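Local coordinates for serine-rich secreted cell wall anchored (LPXTG-motif ) protein (Lactobacillus reuteri ATCC 53608, PDB 5NXK), which probably acts as a surface adhesin, its beta-solenoid binding region helping the gut bacterium attach to its host, at residues 160-165 and 182-187; 186-191 and 221-226. One frame throughout, in Å; residues are numbered along the deposited sequence.

How the interactions relate
Both interactions join successive turns of the right-handed parallel beta-solenoid and share I186 and D187, where the chain rounds a corner into strand 188-191. Their centres lie about 8 Å apart. Interaction 1 (160-165 with 182-187) is a short, irregular junction with one bridged residue pair, 360 Å² of buried surface and a partly exposed end bound to water; hydroxyl, carboxylate and backbone groups dominate it. Interaction 2 (186-191 with 221-226) buries 579 Å² in parallel pairing, continuous from M188–I223 to L191–D226, with I186–Y221 bridged before the corner. All twelve residues are buried. It adds aliphatic packing on the M188, L190, I223 and L225 face, a tryptophan–lysine contact on the other, and an amide–carboxylate pair at the corner.

Interaction 1: 160-165 and 182-187; sequences TTALYV and SATDID
T160 and D185 bind each other reciprocally at the partly exposed end of this contact. The backbone N of T160 donates to D185 OD2 at 3.1 Å, nearly straight at 163° but meeting the oxygen on its anti side, 35° out of the carboxylate plane. In return D185 N donates to T160 OG1 at 3.0 Å. The T160 hydroxyl sits between its own N and carbonyl carbon (chi1 55°), which brings it over T184 CA and leaves it beside a water 2.6 Å from OG1; that water donates to A183 O.

The other part is buried. Here T161 and I186 form a single bridge, flanked by A162 N to I186 O at 2.8 Å, almost head-on to the carbonyl, and by a weak bond from I186 N to T160 O. T161 OG1 lies 3.2 Å from the same I186 O, with L163 O also within its reach, and 3.7 Å from I186 CB as the side chains cross. T184 points toward 160-165, but its hydroxyl is hydrogen-bonded to N181 and S134.

Reciprocal bonding through one threonine and one aspartate therefore ties the two solenoid turns where regular strand pairing is absent, while the firm A162 N bond holds the buried part.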
loop_
_atom_site.group_PDB
_atom_site.type_symbol
_atom_site.label_atom_id
_atom_site.label_comp_id
_atom_site.label_asym_id
_atom_site.label_seq_id
_atom_site.Cartn_x
_atom_site.Cartn_y
_atom_site.Cartn_z
ATOM N N THR A 160 10.014 4.936 8.404
ATOM C CA THR A 160 8.823 4.112 8.557
ATOM C C THR A 160 7.883 4.421 7.411
ATOM O O THR A 160 8.012 5.466 6.767
ATOM C CB THR A 160 8.106 4.380 9.876
ATOM O OG1 THR A 160 7.814 5.782 9.981
ATOM C CG2 THR A 160 8.972 3.946 11.055
ATOM N N THR A 161 6.939 3.526 7.151
ATOM C CA THR A 161 6.031 3.736 6.040
ATOM C C THR A 161 4.636 3.206 6.322
ATOM O O THR A 161 4.479 2.254 7.072
ATOM C CB THR A 161 6.579 3.065 4.744
ATOM O OG1 THR A 161 5.714 3.364 3.646
ATOM C CG2 THR A 161 6.686 1.539 4.919
ATOM N N ALA A 162 3.630 3.824 5.705
ATOM C CA ALA A 162 2.239 3.369 5.824
ATOM C C ALA A 162 1.951 2.148 4.958
ATOM O O ALA A 162 1.120 1.318 5.308
ATOM C CB ALA A 162 1.293 4.486 5.459
ATOM N N LEU A 163 2.620 2.061 3.811
ATOM C CA LEU A 163 2.387 0.969 2.866
ATOM C C LEU A 163 3.730 0.473 2.341
ATOM O O LEU A 163 4.493 1.240 1.747
ATOM C CB LEU A 163 1.502 1.429 1.699
ATOM C CG LEU A 163 0.060 1.844 1.997
ATOM C CD1 LEU A 163 -0.589 2.480 0.769
ATOM C CD2 LEU A 163 -0.788 0.658 2.476
ATOM N N TYR A 164 4.018 -0.809 2.548
ATOM C CA TYR A 164 5.284 -1.379 2.093
ATOM C C TYR A 164 4.947 -2.518 1.143
ATOM O O TYR A 164 4.933 -3.693 1.522
ATOM C CB TYR A 164 6.114 -1.854 3.286
ATOM C CG TYR A 164 7.555 -2.197 3.013
ATOM C CD1 TYR A 164 8.479 -1.198 2.709
ATOM C CD2 TYR A 164 8.010 -3.519 3.100
ATOM C CE1 TYR A 164 9.803 -1.497 2.484
ATOM C CE2 TYR A 164 9.352 -3.832 2.883
ATOM C CZ TYR A 164 10.238 -2.814 2.576
ATOM O OH TYR A 164 11.569 -3.081 2.353
ATOM N N VAL A 165 4.673 -2.141 -0.101
ATOM C CA VAL A 165 4.161 -3.051 -1.109
ATOM C C VAL A 165 5.209 -3.123 -2.201
ATOM O O VAL A 165 5.529 -2.112 -2.828
ATOM C CB VAL A 165 2.821 -2.566 -1.692
ATOM C CG1 VAL A 165 2.350 -3.501 -2.816
ATOM C CG2 VAL A 165 1.770 -2.435 -0.589
ATOM N N SER A 182 -0.449 10.458 9.854
ATOM C CA SER A 182 0.001 11.176 11.034
ATOM C C SER A 182 0.887 10.272 11.886
ATOM O O SER A 182 0.983 10.452 13.093
ATOM C CB SER A 182 -1.201 11.686 11.841
ATOM O OG SER A 182 -2.066 10.614 12.180
ATOM N N ALA A 183 1.535 9.295 11.251
ATOM C CA ALA A 183 2.230 8.257 12.007
ATOM C C ALA A 183 3.568 7.828 11.419
ATOM O O ALA A 183 4.477 7.443 12.160
ATOM C CB ALA A 183 1.333 7.036 12.125
ATOM N N THR A 184 3.694 7.873 10.096
ATOM C CA THR A 184 4.886 7.313 9.463
ATOM C C THR A 184 5.575 8.286 8.505
ATOM O O THR A 184 4.977 9.279 8.076
ATOM C CB THR A 184 4.533 5.999 8.731
ATOM O OG1 THR A 184 3.439 6.226 7.837
ATOM C CG2 THR A 184 4.114 4.914 9.754
ATOM N N ASP A 185 6.834 7.998 8.176
ATOM C CA ASP A 185 7.646 8.910 7.374
ATOM C C ASP A 185 7.284 8.884 5.901
ATOM O O ASP A 185 7.548 9.844 5.168
ATOM C CB ASP A 185 9.133 8.581 7.514
ATOM C CG ASP A 185 9.626 8.668 8.954
ATOM O OD1 ASP A 185 9.201 9.592 9.681
ATOM O OD2 ASP A 185 10.463 7.824 9.344
ATOM N N ILE A 186 6.736 7.762 5.449
ATOM C CA ILE A 186 6.510 7.561 4.017
ATOM C C ILE A 186 5.073 7.065 3.804
ATOM O O ILE A 186 4.614 6.217 4.554
ATOM C CB ILE A 186 7.539 6.552 3.422
ATOM C CG1 ILE A 186 8.972 7.025 3.701
ATOM C CG2 ILE A 186 7.314 6.363 1.919
ATOM C CD1 ILE A 186 10.036 6.010 3.294
ATOM N N ASP A 187 4.357 7.609 2.816
ATOM C CA ASP A 187 2.990 7.152 2.543
ATOM C C ASP A 187 2.987 5.826 1.769
ATOM O O ASP A 187 2.253 4.902 2.115
ATOM C CB ASP A 187 2.188 8.199 1.759
ATOM C CG ASP A 187 1.998 9.518 2.525
ATOM O OD1 ASP A 187 2.118 9.541 3.773
ATOM O OD2 ASP A 187 1.712 10.543 1.863
HETATM O O HOH W 1 7.410 6.715 12.351
#

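Interaction 2: 186-191 and 221-226; sequences IDMWLL and YNIKLD
W189 and K224 lie side by side and point the same way, the lysine's aliphatic chain running over one face of the indole. K224 CD stands 3.9 Å from the centroid of the five-membered ring and 26° off its normal, a CH-pi contact. I186 CD1 covers the same face, offset toward the rim, and also touches Y221 CD2 at 3.7 Å.

The indole edge has a polar partner: W189 NE1 donates to the anti lone pair of D226 OD2 at 2.9 Å, the carboxylate turned steeply against the ring. The torsion that sets CG opposite the backbone N (chi1 -167°) brings NE1 there and lays the face along K224. Y164 of the preceding turn meets the ring edge-to-face.

At the corner, D187 and N222 also run alongside each other. N222 ND2 donates to D187 OD2 at 2.8 Å, the oxygen lying in the amide plane although the amide sits 34° out of the carboxylate plane.

On the sheet face away from W189 and K224, L190 CD1 packs against L225 CD2 at 3.9 Å. The strands run almost exactly parallel: K224 N donates to M188 O, L190 N to K224 O and D226 N to L190 O. Donors from N222, N215, N181 and the T219 hydroxyl would offset the cost of burying D187 and probably stabilise its charged form, while the NE1 bond would restrain the indole's rotation, keeping one face turned to K224 CD.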
loop_
_atom_site.group_PDB
_atom_site.type_symbol
_atom_site.label_atom_id
_atom_site.label_comp_id
_atom_site.label_asym_id
_atom_site.label_seq_id
_atom_site.Cartn_x
_atom_site.Cartn_y
_atom_site.Cartn_z
ATOM N N ILE A 186 6.736 7.762 5.449
ATOM C CA ILE A 186 6.510 7.561 4.017
ATOM C C ILE A 186 5.073 7.065 3.804
ATOM O O ILE A 186 4.614 6.217 4.554
ATOM C CB ILE A 186 7.539 6.552 3.422
ATOM C CG1 ILE A 186 8.972 7.025 3.701
ATOM C CG2 ILE A 186 7.314 6.363 1.919
ATOM C CD1 ILE A 186 10.036 6.010 3.294
ATOM N N ASP A 187 4.357 7.609 2.816
ATOM C CA ASP A 187 2.990 7.152 2.543
ATOM C C ASP A 187 2.987 5.826 1.769
ATOM O O ASP A 187 2.253 4.902 2.115
ATOM C CB ASP A 187 2.188 8.199 1.759
ATOM C CG ASP A 187 1.998 9.518 2.525
ATOM O OD1 ASP A 187 2.118 9.541 3.773
ATOM O OD2 ASP A 187 1.712 10.543 1.863
ATOM N N MET A 188 3.804 5.739 0.720
ATOM C CA MET A 188 3.894 4.513 -0.089
ATOM C C MET A 188 5.352 4.190 -0.341
ATOM O O MET A 188 6.055 4.979 -0.966
ATOM C CB MET A 188 3.187 4.671 -1.433
ATOM C CG MET A 188 1.681 4.861 -1.366
ATOM S SD MET A 188 1.025 5.161 -3.035
ATOM C CE MET A 188 -0.735 5.179 -2.704
ATOM N N TRP A 189 5.809 3.036 0.131
ATOM C CA TRP A 189 7.180 2.627 -0.098
ATOM C C TRP A 189 7.167 1.323 -0.877
ATOM O O TRP A 189 6.759 0.289 -0.356
ATOM C CB TRP A 189 7.939 2.443 1.226
ATOM C CG TRP A 189 9.425 2.323 1.060
ATOM C CD1 TRP A 189 10.117 2.256 -0.115
ATOM C CD2 TRP A 189 10.412 2.300 2.105
ATOM N NE1 TRP A 189 11.461 2.181 0.131
ATOM C CE2 TRP A 189 11.671 2.210 1.483
ATOM C CE3 TRP A 189 10.349 2.341 3.503
ATOM C CZ2 TRP A 189 12.862 2.159 2.212
ATOM C CZ3 TRP A 189 11.533 2.297 4.223
ATOM C CH2 TRP A 189 12.770 2.207 3.578
ATOM N N LEU A 190 7.615 1.385 -2.126
ATOM C CA LEU A 190 7.662 0.214 -2.987
ATOM C C LEU A 190 9.125 -0.089 -3.250
ATOM O O LEU A 190 9.835 0.706 -3.867
ATOM C CB LEU A 190 6.907 0.436 -4.297
ATOM C CG LEU A 190 5.404 0.755 -4.224
ATOM C CD1 LEU A 190 5.143 2.247 -4.000
ATOM C CD2 LEU A 190 4.665 0.247 -5.468
ATOM N N LEU A 191 9.568 -1.237 -2.752
ATOM C CA LEU A 191 10.972 -1.627 -2.802
ATOM C C LEU A 191 11.093 -3.058 -3.325
ATOM O O LEU A 191 10.289 -3.920 -2.969
ATOM C CB LEU A 191 11.603 -1.510 -1.400
ATOM C CG LEU A 191 13.084 -1.854 -1.180
ATOM C CD1 LEU A 191 13.697 -0.939 -0.098
ATOM C CD2 LEU A 191 13.272 -3.343 -0.807
ATOM N N TYR A 221 8.313 11.617 2.590
ATOM C CA TYR A 221 8.131 11.332 1.160
ATOM C C TYR A 221 6.760 10.713 0.936
ATOM O O TYR A 221 6.398 9.772 1.633
ATOM C CB TYR A 221 9.168 10.350 0.611
ATOM C CG TYR A 221 10.536 10.381 1.220
ATOM C CD1 TYR A 221 11.253 11.559 1.326
ATOM C CD2 TYR A 221 11.124 9.206 1.678
ATOM C CE1 TYR A 221 12.517 11.573 1.880
ATOM C CE2 TYR A 221 12.381 9.210 2.234
ATOM C CZ TYR A 221 13.076 10.395 2.338
ATOM O OH TYR A 221 14.338 10.398 2.891
ATOM N N ASN A 222 5.994 11.214 -0.032
ATOM C CA ASN A 222 4.714 10.574 -0.337
ATOM C C ASN A 222 4.930 9.184 -0.955
ATOM O O ASN A 222 4.326 8.198 -0.540
ATOM C CB ASN A 222 3.878 11.432 -1.286
ATOM C CG ASN A 222 3.487 12.770 -0.676
ATOM O OD1 ASN A 222 3.873 13.814 -1.181
ATOM N ND2 ASN A 222 2.721 12.737 0.417
ATOM N N ILE A 223 5.780 9.128 -1.970
ATOM C CA ILE A 223 6.035 7.889 -2.690
ATOM C C ILE A 223 7.535 7.657 -2.803
ATOM O O ILE A 223 8.272 8.499 -3.301
ATOM C CB ILE A 223 5.414 7.897 -4.101
ATOM C CG1 ILE A 223 3.900 8.139 -4.037
ATOM C CG2 ILE A 223 5.703 6.578 -4.829
ATOM C CD1 ILE A 223 3.258 8.285 -5.435
ATOM N N LYS A 224 7.988 6.522 -2.298
ATOM C CA LYS A 224 9.378 6.163 -2.440
ATOM C C LYS A 224 9.460 4.900 -3.280
ATOM O O LYS A 224 8.881 3.867 -2.930
ATOM C CB LYS A 224 10.057 5.971 -1.076
ATOM C CG LYS A 224 11.557 5.838 -1.227
ATOM C CD LYS A 224 12.313 5.596 0.069
ATOM C CE LYS A 224 13.811 5.629 -0.232
ATOM N NZ LYS A 224 14.561 6.481 0.707
ATOM N N LEU A 225 10.169 5.001 -4.397
ATOM C CA LEU A 225 10.251 3.922 -5.373
ATOM C C LEU A 225 11.684 3.371 -5.360
ATOM O O LEU A 225 12.638 4.112 -5.616
ATOM C CB LEU A 225 9.868 4.437 -6.771
ATOM C CG LEU A 225 8.438 4.979 -6.964
ATOM C CD1 LEU A 225 8.270 5.629 -8.346
ATOM C CD2 LEU A 225 7.367 3.907 -6.732
ATOM N N ASP A 226 11.832 2.090 -5.019
ATOM C CA ASP A 226 13.141 1.450 -4.907
ATOM C C ASP A 226 13.170 0.116 -5.665
ATOM O O ASP A 226 13.644 -0.894 -5.137
ATOM C CB ASP A 226 13.506 1.235 -3.432
ATOM C CG ASP A 226 14.047 2.501 -2.767
ATOM O OD1 ASP A 226 14.869 3.211 -3.395
ATOM O OD2 ASP A 226 13.625 2.803 -1.628
#